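Local coordinates for choline/ethanolamine kinase family protein (Mesorhizobium loti, PDB 3DXQ) that probably phosphorylates ethanolamine or a related small alcohol through a protein-kinase-like fold, at residues V70-L75 with R87-A92; A12-L17 with L40-P45; A110-R115 with M227-G232. All coordinates share one frame; numbering follows the deposited sequence.

Contact 1 of 3, residues V70-L75 with R87-A92; sequences VSPEVL and RYIAGA
Glu73 and Arg87 bring their CA atoms to 5.8 Å, where Arg87 N gives a weak hydrogen bond to Glu73 O (3.4 Å). The strand order of the antiparallel sheet matches the N-terminal lobe of the protein-kinase-like fold; 70-73 leads from helix 55-67 into the edge strand 74-77, and the segment after strand 84-87, residues 88-92, is consistent with the linker between the lobes. On the exposed side, Glu73 and Arg87 run side by side in the same direction and close a salt bridge from Glu73 OE1 to Arg87 NH1 at 2.9 Å. The carboxylate oxygen sits at the guanidinium edge, near its plane, and the two flat groups are only 22° apart. The arginine chain gets there with CG anti to the backbone N (chi1 178°) and a bend at chi3, -94°. Leu75 lays CD1 over one guanidinium face, 3.5 Å from Arg87 NH1, and its other methyl also approaches NH1. A serine in place of Leu75 would probably uncover that face and leave the guanidinium freer to turn away from Glu73. Where the connection meets the linker, Pro72 and Ile89 cross at about a right angle, with Pro72 CG 3.7 Å from Ile89 CD1.

Contact 2 of 3, residues A12-L17 with L40-P45; sequences AAIPML and LCLRIP
One face of the five-stranded antiparallel sheet of the kinase-like N-terminal lobe receives a loop here: Ile14, Met16 and Leu17, which follow helix 3-10, meet Leu40 and Leu42 of the middle strand 40-45. The chain at 14-17 folds as a type I beta turn, judged by the helical-region angles of Pro15 and Met16 and by the hydrogen bond from Leu17 N to Ile14 O (3.2 Å). The turn directs all three loop side chains toward the strand. Leu17 spans both strand residues by dividing its methyls: CD2 reaches Leu40 CD1 at 3.5 Å, while CD1 reaches Leu42 CD1 at 3.8 Å. That same Leu42 methyl is met by Ile14 CD1, also at 3.8 Å, and is thus shared by two loop residues. Leu42 holds it there with CG anti to the backbone N (chi1 -175°). Met16, a selenomethionine, comes across Leu40 at about a right angle and sets CE 3.9 Å from Leu40 CD1. No hydrogen bond joins the two segments. Val85 of the adjacent strand 84-87 touches Ile14, Leu17 and Leu40, which extends the apolar layer across the sheet. Leu40 and Leu42 face the loop, while Cys41 between them faces away and meets Tyr88. The arrangement belongs to the five-stranded antiparallel sheet of a protein-kinase-like N-terminal lobe, with one face packed by the chain that precedes its first strand.

Contact 3 of 3, residues A110-R115 with M227-G232; sequences AGEAFR and MRAYFG
Gly111 and Tyr230 mark the close approach of helices 106-118 and 220-231, their CA atoms 4.3 Å apart. The local axes come to 7.3 Å and run nearly in the same direction, with a signed crossing angle of -29°. The missing side chain at Gly111 is consistent with this close approach: a CB here would point toward the other helix, close to Tyr230 N and Ala229 CB.

Packing round the tyrosine ring comes next. The ring lies against the first helix with one edge, Tyr230 CD1 being 3.5 Å from Gly111 O and Tyr230 CE1 3.7 Å from Arg115 N, both near the ring plane. The apolar contact is that of Phe114 CB, which approaches the same ring obliquely at 3.7 Å from Tyr230 CD1, whereas the phenyl group leads away toward helix 206-215. On the more exposed flank, Ala229 CB lies beside the carboxylate of Glu112.

Two side chains make the polar bonds. The Tyr230 hydroxyl is hydrogen-bonded to ND1 of His118, farther along the first helix, whose ring is steeply inclined to that of Tyr230. Arg115 has CG anti to the backbone N (chi1 -173°) and stays extended to NE, which carries the guanidinium past Tyr230 to the end of the other helix. There Arg115 NH1 donates to Ala229 O over 3.2 Å, somewhat bent at 142°, and the acceptor lies at the guanidinium edge, tilted a little from its plane. Gly232 N, still bonded to Arg228 O, lies above one face; the residue's positive phi then turns the chain out of the helix.

The chemistry thus changes along the interface: small residues let the backbones close in, the Tyr230 ring edge lies against the backbone at Gly111 and Arg115, and a cationic group meets a last-turn carbonyl of helix 220-231, probably favoured by that helix end's partial negative charge.

How the contacts relate
Contact 2 is buried and wholly apolar, as suits methyls packed on a covered sheet face. Contact 1 lies at the surface, where the exposed edge strand and the segment after strand 84-87 add a salt bridge to a small apolar pair. Contact 3, partly buried, joins two helices, so backbones come close and a side chain can reach a carbonyl at a helix end. Contacts 1 and 2 serve the same five-stranded sheet, their centres 14 Å apart, and they touch: Leu75 CD1 packs on Leu40 CD2 at 3.4 Å. Contact 3 lies outside that sheet, yet Val70 CG2 reaches Ala113 O at 3.7 Å, so contact 1 touches both others. Contacts 2 and 3 stay about 15 Å apart at their nearest atoms.

Contact 1 of 3, residues V70-L75 with R87-A92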
ATOM      1  N   VAL A  70      13.389  -7.603  -1.396  1.00 45.22           N
ATOM      2  CA  VAL A  70      12.020  -7.364  -1.821  1.00 44.11           C
ATOM      3  C   VAL A  70      11.919  -6.092  -2.629  1.00 44.65           C
ATOM      4  O   VAL A  70      11.142  -6.014  -3.587  1.00 45.26           O
ATOM      5  CB  VAL A  70      11.072  -7.325  -0.586  1.00 42.50           C
ATOM      6  CG1 VAL A  70       9.768  -6.701  -0.924  1.00 37.76           C
ATOM      7  CG2 VAL A  70      10.855  -8.709  -0.067  1.00 41.46           C
ATOM      8  N   SER A  71      12.691  -5.092  -2.226  1.00 45.28           N
ATOM      9  CA  SER A  71      12.770  -3.819  -2.927  1.00 44.95           C
ATOM     10  C   SER A  71      14.045  -3.697  -3.760  1.00 45.03           C
ATOM     11  O   SER A  71      15.092  -4.267  -3.434  1.00 44.46           O
ATOM     12  CB  SER A  71      12.737  -2.667  -1.933  1.00 44.06           C
ATOM     13  OG  SER A  71      13.276  -1.481  -2.516  1.00 46.91           O
ATOM     14  N   PRO A  72      13.974  -2.920  -4.836  1.00 46.03           N
ATOM     15  CA  PRO A  72      15.203  -2.702  -5.578  1.00 45.69           C
ATOM     16  C   PRO A  72      16.236  -1.993  -4.716  1.00 46.29           C
ATOM     17  O   PRO A  72      15.873  -1.285  -3.769  1.00 46.17           O
ATOM     18  CB  PRO A  72      14.776  -1.791  -6.729  1.00 45.23           C
ATOM     19  CG  PRO A  72      13.288  -1.900  -6.795  1.00 49.02           C
ATOM     20  CD  PRO A  72      12.824  -2.211  -5.421  1.00 47.48           C
ATOM     21  N   GLU A  73      17.507  -2.233  -5.028  1.00 45.75           N
ATOM     22  CA  GLU A  73      18.620  -1.590  -4.377  1.00 46.36           C
ATOM     23  C   GLU A  73      18.442  -0.077  -4.286  1.00 46.60           C
ATOM     24  O   GLU A  73      18.022   0.555  -5.251  1.00 47.88           O
ATOM     25  CB  GLU A  73      19.894  -1.843  -5.178  1.00 47.97           C
ATOM     26  CG  GLU A  73      20.796  -2.903  -4.639  1.00 51.20           C
ATOM     27  CD  GLU A  73      22.211  -2.681  -5.117  1.00 59.49           C
ATOM     28  OE1 GLU A  73      22.427  -2.724  -6.354  1.00 57.53           O
ATOM     29  OE2 GLU A  73      23.092  -2.431  -4.252  1.00 61.50           O
ATOM     30  N   VAL A  74      18.778   0.494  -3.133  1.00 45.10           N
ATOM     31  CA  VAL A  74      18.732   1.938  -2.935  1.00 42.98           C
ATOM     32  C   VAL A  74      20.157   2.443  -3.027  1.00 42.77           C
ATOM     33  O   VAL A  74      20.960   2.196  -2.144  1.00 43.35           O
ATOM     34  CB  VAL A  74      18.133   2.303  -1.573  1.00 41.91           C
ATOM     35  CG1 VAL A  74      18.309   3.775  -1.295  1.00 35.24           C
ATOM     36  CG2 VAL A  74      16.692   1.927  -1.538  1.00 38.98           C
ATOM     37  N   LEU A  75      20.471   3.142  -4.107  1.00 42.34           N
ATOM     38  CA  LEU A  75      21.843   3.554  -4.377  1.00 42.40           C
ATOM     39  C   LEU A  75      22.190   4.933  -3.852  1.00 42.24           C
ATOM     40  O   LEU A  75      23.370   5.251  -3.706  1.00 38.79           O
ATOM     41  CB  LEU A  75      22.116   3.506  -5.878  1.00 42.38           C
ATOM     42  CG  LEU A  75      21.786   2.149  -6.514  1.00 47.47           C
ATOM     43  CD1 LEU A  75      22.050   2.204  -8.007  1.00 51.26           C
ATOM     44  CD2 LEU A  75      22.576   1.005  -5.853  1.00 48.94           C
ATOM     45  N   ARG A  87      17.907   1.238  -8.540  1.00 43.90           N
ATOM     46  CA  ARG A  87      18.311   0.585  -9.756  1.00 45.26           C
ATOM     47  C   ARG A  87      17.055   0.241 -10.528  1.00 44.77           C
ATOM     48  O   ARG A  87      16.055  -0.166  -9.941  1.00 45.36           O
ATOM     49  CB  ARG A  87      19.169  -0.649  -9.466  1.00 45.85           C
ATOM     50  CG  ARG A  87      19.580  -1.380 -10.730  1.00 47.72           C
ATOM     51  CD  ARG A  87      20.827  -2.233 -10.558  1.00 45.97           C
ATOM     52  NE  ARG A  87      22.016  -1.491 -10.949  1.00 46.08           N
ATOM     53  CZ  ARG A  87      22.908  -0.983 -10.113  1.00 38.08           C
ATOM     54  NH1 ARG A  87      22.801  -1.123  -8.801  1.00 47.98           N
ATOM     55  NH2 ARG A  87      23.925  -0.337 -10.603  1.00 38.50           N
ATOM     56  N   TYR A  88      17.101   0.425 -11.841  1.00 44.30           N
ATOM     57  CA  TYR A  88      15.976   0.087 -12.682  1.00 45.22           C
ATOM     58  C   TYR A  88      16.004  -1.391 -12.980  1.00 45.44           C
ATOM     59  O   TYR A  88      17.041  -1.933 -13.357  1.00 44.01           O
ATOM     60  CB  TYR A  88      15.975   0.845 -14.007  1.00 46.53           C
ATOM     61  CG  TYR A  88      14.834   0.444 -14.923  1.00 43.87           C
ATOM     62  CD1 TYR A  88      13.514   0.762 -14.604  1.00 45.48           C
ATOM     63  CD2 TYR A  88      15.073  -0.245 -16.109  1.00 47.02           C
ATOM     64  CE1 TYR A  88      12.452   0.407 -15.447  1.00 42.62           C
ATOM     65  CE2 TYR A  88      14.017  -0.599 -16.965  1.00 51.47           C
ATOM     66  CZ  TYR A  88      12.711  -0.269 -16.619  1.00 47.76           C
ATOM     67  OH  TYR A  88      11.671  -0.620 -17.446  1.00 48.20           O
ATOM     68  N   ILE A  89      14.829  -1.999 -12.844  1.00 46.41           N
ATOM     69  CA  ILE A  89      14.579  -3.400 -13.153  1.00 45.91           C
ATOM     70  C   ILE A  89      14.065  -3.574 -14.592  1.00 47.09           C
ATOM     71  O   ILE A  89      12.880  -3.337 -14.891  1.00 46.71           O
ATOM     72  CB  ILE A  89      13.531  -3.930 -12.194  1.00 45.70           C
ATOM     73  CG1 ILE A  89      14.093  -3.864 -10.784  1.00 44.48           C
ATOM     74  CG2 ILE A  89      13.143  -5.353 -12.551  1.00 48.88           C
ATOM     75  CD1 ILE A  89      13.034  -4.094  -9.725  1.00 54.28           C
ATOM     76  N   ALA A  90      14.975  -3.983 -15.474  1.00 48.29           N
ATOM     77  CA  ALA A  90      14.676  -4.179 -16.877  1.00 48.18           C
ATOM     78  C   ALA A  90      13.721  -5.343 -17.011  1.00 48.56           C
ATOM     79  O   ALA A  90      13.708  -6.237 -16.178  1.00 49.71           O
ATOM     80  CB  ALA A  90      15.953  -4.436 -17.663  1.00 49.05           C
ATOM     81  N   GLY A  91      12.890  -5.289 -18.047  1.00 50.06           N
ATOM     82  CA  GLY A  91      11.908  -6.330 -18.330  1.00 50.82           C
ATOM     83  C   GLY A  91      10.992  -6.618 -17.172  1.00 51.88           C
ATOM     84  O   GLY A  91      10.708  -7.777 -16.871  1.00 55.91           O
ATOM     85  N   ALA A  92      10.551  -5.561 -16.502  1.00 50.95           N
ATOM     86  CA  ALA A  92       9.635  -5.690 -15.387  1.00 49.95           C
ATOM     87  C   ALA A  92       8.423  -4.890 -15.733  1.00 49.01           C
ATOM     88  O   ALA A  92       8.549  -3.806 -16.287  1.00 50.01           O
ATOM     89  CB  ALA A  92      10.266  -5.155 -14.107  1.00 50.42           C
TER

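Contact 2 of 3, residues A12-L17 with L40-P45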
ATOM      1  N   ALA A  12      22.275  17.265 -11.539  1.00 57.68           N
ATOM      2  CA  ALA A  12      23.498  17.979 -11.167  1.00 56.67           C
ATOM      3  C   ALA A  12      23.999  17.454  -9.835  1.00 55.54           C
ATOM      4  O   ALA A  12      25.122  16.960  -9.748  1.00 54.64           O
ATOM      5  CB  ALA A  12      23.233  19.495 -11.084  1.00 56.54           C
ATOM      6  N   ALA A  13      23.129  17.536  -8.824  1.00 54.20           N
ATOM      7  CA  ALA A  13      23.410  17.039  -7.486  1.00 53.58           C
ATOM      8  C   ALA A  13      24.021  15.659  -7.546  1.00 53.82           C
ATOM      9  O   ALA A  13      25.201  15.510  -7.259  1.00 56.13           O
ATOM     10  CB  ALA A  13      22.139  17.008  -6.626  1.00 53.63           C
ATOM     11  N   ILE A  14      23.241  14.662  -7.973  1.00 52.25           N
ATOM     12  CA  ILE A  14      23.691  13.271  -7.884  1.00 49.69           C
ATOM     13  C   ILE A  14      24.867  12.953  -8.801  1.00 48.33           C
ATOM     14  O   ILE A  14      24.701  12.942 -10.004  1.00 47.29           O
ATOM     15  CB  ILE A  14      22.593  12.272  -8.185  1.00 48.52           C
ATOM     16  CG1 ILE A  14      21.309  12.612  -7.433  1.00 49.98           C
ATOM     17  CG2 ILE A  14      23.073  10.878  -7.796  1.00 49.66           C
ATOM     18  CD1 ILE A  14      20.321  13.408  -8.233  1.00 48.77           C
ATOM     19  N   PRO A  15      26.055  12.670  -8.227  1.00 49.39           N
ATOM     20  CA  PRO A  15      27.238  12.356  -9.038  1.00 48.66           C
ATOM     21  C   PRO A  15      27.035  11.183  -9.986  1.00 47.89           C
ATOM     22  O   PRO A  15      27.420  11.269 -11.140  1.00 51.11           O
ATOM     23  CB  PRO A  15      28.317  12.030  -7.994  1.00 48.32           C
ATOM     24  CG  PRO A  15      27.882  12.722  -6.766  1.00 49.33           C
ATOM     25  CD  PRO A  15      26.373  12.629  -6.786  1.00 50.89           C
HETATM   26  N   MSE A  16      26.416  10.108  -9.524  1.00 47.84           N
HETATM   27  CA  MSE A  16      26.193   8.930 -10.396  1.00 48.58           C
HETATM   28  C   MSE A  16      25.204   9.122 -11.561  1.00 47.71           C
HETATM   29  O   MSE A  16      25.190   8.321 -12.496  1.00 46.29           O
HETATM   30  CB  MSE A  16      25.810   7.687  -9.597  1.00 47.64           C
HETATM   31  CG  MSE A  16      25.091   7.940  -8.303  1.00 52.75           C
HETATM   32 SE   MSE A  16      24.118   6.381  -7.726  0.75 51.34          SE
HETATM   33  CE  MSE A  16      24.817   5.020  -8.827  1.00 53.75           C
ATOM     34  N   LEU A  17      24.378  10.161 -11.509  1.00 47.27           N
ATOM     35  CA  LEU A  17      23.531  10.497 -12.643  1.00 46.55           C
ATOM     36  C   LEU A  17      24.047  11.710 -13.423  1.00 47.53           C
ATOM     37  O   LEU A  17      23.721  11.864 -14.594  1.00 46.80           O
ATOM     38  CB  LEU A  17      22.102  10.741 -12.181  1.00 46.75           C
ATOM     39  CG  LEU A  17      21.359   9.508 -11.678  1.00 45.50           C
ATOM     40  CD1 LEU A  17      19.979   9.905 -11.170  1.00 45.33           C
ATOM     41  CD2 LEU A  17      21.245   8.488 -12.781  1.00 42.18           C
ATOM     42  N   LEU A  40      19.171   3.543 -14.098  1.00 42.34           N
ATOM     43  CA  LEU A  40      18.895   3.944 -12.723  1.00 42.33           C
ATOM     44  C   LEU A  40      17.555   4.673 -12.742  1.00 39.94           C
ATOM     45  O   LEU A  40      17.128   5.120 -13.792  1.00 38.82           O
ATOM     46  CB  LEU A  40      20.014   4.851 -12.198  1.00 42.86           C
ATOM     47  CG  LEU A  40      21.438   4.290 -12.235  1.00 44.51           C
ATOM     48  CD1 LEU A  40      22.467   5.367 -11.925  1.00 42.82           C
ATOM     49  CD2 LEU A  40      21.598   3.144 -11.277  1.00 45.45           C
ATOM     50  N   CYS A  41      16.883   4.738 -11.600  1.00 39.04           N
ATOM     51  CA  CYS A  41      15.613   5.490 -11.463  1.00 39.74           C
ATOM     52  C   CYS A  41      15.792   6.618 -10.471  1.00 39.04           C
ATOM     53  O   CYS A  41      16.336   6.438  -9.386  1.00 36.71           O
ATOM     54  CB  CYS A  41      14.477   4.630 -10.943  1.00 37.73           C
ATOM     55  SG  CYS A  41      13.946   3.367 -12.006  1.00 46.35           S
ATOM     56  N   LEU A  42      15.336   7.784 -10.870  1.00 40.81           N
ATOM     57  CA  LEU A  42      15.379   8.974 -10.042  1.00 43.26           C
ATOM     58  C   LEU A  42      13.976   9.166  -9.477  1.00 45.85           C
ATOM     59  O   LEU A  42      13.016   9.188 -10.248  1.00 48.10           O
ATOM     60  CB  LEU A  42      15.775  10.165 -10.909  1.00 41.99           C
ATOM     61  CG  LEU A  42      15.994  11.510 -10.229  1.00 39.96           C
ATOM     62  CD1 LEU A  42      17.155  11.481  -9.243  1.00 35.40           C
ATOM     63  CD2 LEU A  42      16.254  12.528 -11.290  1.00 36.45           C
ATOM     64  N   ARG A  43      13.847   9.262  -8.153  1.00 47.87           N
ATOM     65  CA  ARG A  43      12.546   9.479  -7.503  1.00 50.46           C
ATOM     66  C   ARG A  43      12.514  10.847  -6.796  1.00 51.91           C
ATOM     67  O   ARG A  43      13.331  11.109  -5.912  1.00 52.18           O
ATOM     68  CB  ARG A  43      12.279   8.363  -6.496  1.00 49.88           C
ATOM     69  CG  ARG A  43      12.819   6.994  -6.928  1.00 52.12           C
ATOM     70  CD  ARG A  43      12.358   5.867  -5.998  1.00 54.61           C
ATOM     71  NE  ARG A  43      11.040   5.329  -6.373  1.00 58.86           N
ATOM     72  CZ  ARG A  43      10.835   4.381  -7.295  1.00 60.02           C
ATOM     73  NH1 ARG A  43      11.854   3.842  -7.967  1.00 56.14           N
ATOM     74  NH2 ARG A  43       9.593   3.963  -7.554  1.00 57.12           N
ATOM     75  N   ILE A  44      11.579  11.715  -7.191  1.00 53.48           N
ATOM     76  CA  ILE A  44      11.439  13.066  -6.607  1.00 54.60           C
ATOM     77  C   ILE A  44      10.176  13.131  -5.746  1.00 55.09           C
ATOM     78  O   ILE A  44       9.112  12.686  -6.186  1.00 58.31           O
ATOM     79  CB  ILE A  44      11.279  14.162  -7.673  1.00 53.97           C
ATOM     80  CG1 ILE A  44      12.453  14.182  -8.665  1.00 56.82           C
ATOM     81  CG2 ILE A  44      11.143  15.539  -6.993  1.00 57.26           C
ATOM     82  CD1 ILE A  44      13.488  15.254  -8.387  1.00 54.66           C
ATOM     83  N   PRO A  45      10.275  13.674  -4.523  1.00 53.35           N
ATOM     84  CA  PRO A  45       9.088  13.804  -3.666  1.00 52.63           C
ATOM     85  C   PRO A  45       8.059  14.887  -4.092  1.00 52.91           C
ATOM     86  O   PRO A  45       8.434  16.009  -4.475  1.00 51.48           O
ATOM     87  CB  PRO A  45       9.692  14.157  -2.301  1.00 51.74           C
ATOM     88  CG  PRO A  45      11.156  13.873  -2.424  1.00 51.29           C
ATOM     89  CD  PRO A  45      11.487  14.132  -3.829  1.00 52.99           C
TER

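Contact 3 of 3, residues A110-R115 with M227-G232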
ATOM      1  N   ALA A 110       2.778 -11.962  -5.870  1.00 36.30           N
ATOM      2  CA  ALA A 110       2.612 -10.927  -4.844  1.00 35.57           C
ATOM      3  C   ALA A 110       2.710 -11.552  -3.441  1.00 35.77           C
ATOM      4  O   ALA A 110       3.384 -11.016  -2.561  1.00 38.31           O
ATOM      5  CB  ALA A 110       1.293 -10.218  -5.012  1.00 36.64           C
ATOM      6  N   GLY A 111       2.051 -12.691  -3.241  1.00 35.19           N
ATOM      7  CA  GLY A 111       2.091 -13.417  -1.969  1.00 34.59           C
ATOM      8  C   GLY A 111       3.494 -13.876  -1.625  1.00 36.88           C
ATOM      9  O   GLY A 111       3.927 -13.780  -0.477  1.00 35.90           O
ATOM     10  N   GLU A 112       4.231 -14.328  -2.628  1.00 39.35           N
ATOM     11  CA  GLU A 112       5.631 -14.734  -2.424  1.00 43.01           C
ATOM     12  C   GLU A 112       6.472 -13.534  -2.011  1.00 42.07           C
ATOM     13  O   GLU A 112       7.317 -13.660  -1.122  1.00 41.75           O
ATOM     14  CB  GLU A 112       6.181 -15.451  -3.672  1.00 41.99           C
ATOM     15  CG  GLU A 112       5.620 -16.924  -3.753  1.00 50.09           C
ATOM     16  CD  GLU A 112       5.357 -17.514  -5.178  1.00 50.85           C
ATOM     17  OE1 GLU A 112       5.865 -16.997  -6.211  1.00 63.83           O
ATOM     18  OE2 GLU A 112       4.613 -18.532  -5.248  1.00 60.15           O
ATOM     19  N   ALA A 113       6.199 -12.362  -2.591  1.00 41.35           N
ATOM     20  CA  ALA A 113       6.959 -11.157  -2.227  1.00 42.11           C
ATOM     21  C   ALA A 113       6.664 -10.776  -0.775  1.00 43.75           C
ATOM     22  O   ALA A 113       7.599 -10.517   0.005  1.00 45.26           O
ATOM     23  CB  ALA A 113       6.636  -9.995  -3.160  1.00 42.76           C
ATOM     24  N   PHE A 114       5.382 -10.732  -0.405  1.00 40.60           N
ATOM     25  CA  PHE A 114       5.038 -10.449   0.977  1.00 39.90           C
ATOM     26  C   PHE A 114       5.697 -11.470   1.901  1.00 40.25           C
ATOM     27  O   PHE A 114       6.225 -11.135   2.965  1.00 41.94           O
ATOM     28  CB  PHE A 114       3.525 -10.494   1.204  1.00 39.95           C
ATOM     29  CG  PHE A 114       2.780  -9.314   0.651  1.00 38.92           C
ATOM     30  CD1 PHE A 114       3.297  -8.027   0.733  1.00 41.14           C
ATOM     31  CD2 PHE A 114       1.517  -9.479   0.120  1.00 40.07           C
ATOM     32  CE1 PHE A 114       2.569  -6.945   0.237  1.00 44.96           C
ATOM     33  CE2 PHE A 114       0.789  -8.396  -0.360  1.00 43.20           C
ATOM     34  CZ  PHE A 114       1.314  -7.134  -0.295  1.00 43.00           C
ATOM     35  N   ARG A 115       5.659 -12.729   1.493  1.00 40.10           N
ATOM     36  CA  ARG A 115       6.181 -13.795   2.328  1.00 39.97           C
ATOM     37  C   ARG A 115       7.643 -13.578   2.635  1.00 40.51           C
ATOM     38  O   ARG A 115       8.091 -13.775   3.756  1.00 38.85           O
ATOM     39  CB  ARG A 115       6.007 -15.133   1.629  1.00 39.75           C
ATOM     40  CG  ARG A 115       6.353 -16.352   2.467  1.00 35.45           C
ATOM     41  CD  ARG A 115       5.876 -17.558   1.722  1.00 37.38           C
ATOM     42  NE  ARG A 115       6.306 -18.823   2.283  1.00 41.58           N
ATOM     43  CZ  ARG A 115       6.062 -19.999   1.716  1.00 43.47           C
ATOM     44  NH1 ARG A 115       5.377 -20.076   0.582  1.00 48.31           N
ATOM     45  NH2 ARG A 115       6.503 -21.107   2.278  1.00 38.99           N
HETATM   46  N   MSE A 227      -3.278 -15.921  -0.885  1.00 41.18           N
HETATM   47  CA  MSE A 227      -3.087 -16.470   0.450  1.00 40.53           C
HETATM   48  C   MSE A 227      -2.347 -17.797   0.419  1.00 40.97           C
HETATM   49  O   MSE A 227      -1.454 -18.050   1.244  1.00 42.66           O
HETATM   50  CB  MSE A 227      -4.440 -16.599   1.171  1.00 38.91           C
HETATM   51  CG  MSE A 227      -5.031 -15.238   1.499  1.00 38.10           C
HETATM   52 SE   MSE A 227      -6.740 -15.265   2.445  0.75 40.07          SE
HETATM   53  CE  MSE A 227      -7.773 -16.407   1.081  1.00 35.81           C
ATOM     54  N   ARG A 228      -2.698 -18.643  -0.536  1.00 40.46           N
ATOM     55  CA  ARG A 228      -2.046 -19.928  -0.647  1.00 41.90           C
ATOM     56  C   ARG A 228      -0.562 -19.734  -0.886  1.00 40.08           C
ATOM     57  O   ARG A 228       0.235 -20.430  -0.286  1.00 43.94           O
ATOM     58  CB  ARG A 228      -2.687 -20.770  -1.752  1.00 41.66           C
ATOM     59  CG  ARG A 228      -2.025 -22.131  -1.992  1.00 46.38           C
ATOM     60  CD  ARG A 228      -2.747 -22.918  -3.089  1.00 49.89           C
ATOM     61  NE  ARG A 228      -4.053 -23.404  -2.630  1.00 62.10           N
ATOM     62  CZ  ARG A 228      -4.247 -24.516  -1.913  1.00 65.27           C
ATOM     63  NH1 ARG A 228      -3.222 -25.293  -1.548  1.00 62.65           N
ATOM     64  NH2 ARG A 228      -5.480 -24.851  -1.550  1.00 64.67           N
ATOM     65  N   ALA A 229      -0.194 -18.796  -1.757  1.00 39.56           N
ATOM     66  CA  ALA A 229       1.219 -18.542  -2.054  1.00 40.63           C
ATOM     67  C   ALA A 229       1.892 -17.926  -0.858  1.00 40.69           C
ATOM     68  O   ALA A 229       3.057 -18.192  -0.601  1.00 39.42           O
ATOM     69  CB  ALA A 229       1.380 -17.635  -3.282  1.00 39.82           C
ATOM     70  N   TYR A 230       1.149 -17.094  -0.133  1.00 41.59           N
ATOM     71  CA  TYR A 230       1.690 -16.416   1.052  1.00 42.76           C
ATOM     72  C   TYR A 230       1.960 -17.347   2.233  1.00 43.02           C
ATOM     73  O   TYR A 230       3.028 -17.271   2.835  1.00 42.45           O
ATOM     74  CB  TYR A 230       0.754 -15.290   1.511  1.00 41.58           C
ATOM     75  CG  TYR A 230       1.251 -14.578   2.730  1.00 39.98           C
ATOM     76  CD1 TYR A 230       2.304 -13.667   2.648  1.00 44.87           C
ATOM     77  CD2 TYR A 230       0.713 -14.847   3.982  1.00 44.43           C
ATOM     78  CE1 TYR A 230       2.804 -13.038   3.789  1.00 43.31           C
ATOM     79  CE2 TYR A 230       1.188 -14.198   5.126  1.00 42.38           C
ATOM     80  CZ  TYR A 230       2.215 -13.299   5.024  1.00 39.97           C
ATOM     81  OH  TYR A 230       2.671 -12.682   6.162  1.00 46.57           O
ATOM     82  N   PHE A 231       0.981 -18.197   2.552  1.00 42.16           N
ATOM     83  CA  PHE A 231       1.021 -19.065   3.725  1.00 40.02           C
ATOM     84  C   PHE A 231       1.710 -20.389   3.501  1.00 42.65           C
ATOM     85  O   PHE A 231       2.043 -21.071   4.460  1.00 41.68           O
ATOM     86  CB  PHE A 231      -0.400 -19.404   4.173  1.00 41.45           C
ATOM     87  CG  PHE A 231      -1.145 -18.263   4.807  1.00 36.77           C
ATOM     88  CD1 PHE A 231      -0.622 -17.592   5.911  1.00 40.98           C
ATOM     89  CD2 PHE A 231      -2.378 -17.890   4.331  1.00 33.65           C
ATOM     90  CE1 PHE A 231      -1.328 -16.542   6.503  1.00 41.76           C
ATOM     91  CE2 PHE A 231      -3.093 -16.861   4.919  1.00 41.55           C
ATOM     92  CZ  PHE A 231      -2.572 -16.185   6.007  1.00 38.78           C
ATOM     93  N   GLY A 232       1.885 -20.785   2.242  1.00 45.61           N
ATOM     94  CA  GLY A 232       2.517 -22.069   1.923  1.00 44.82           C
ATOM     95  C   GLY A 232       1.507 -23.184   2.105  1.00 44.53           C
ATOM     96  O   GLY A 232       1.877 -24.355   2.290  1.00 45.04           O
TER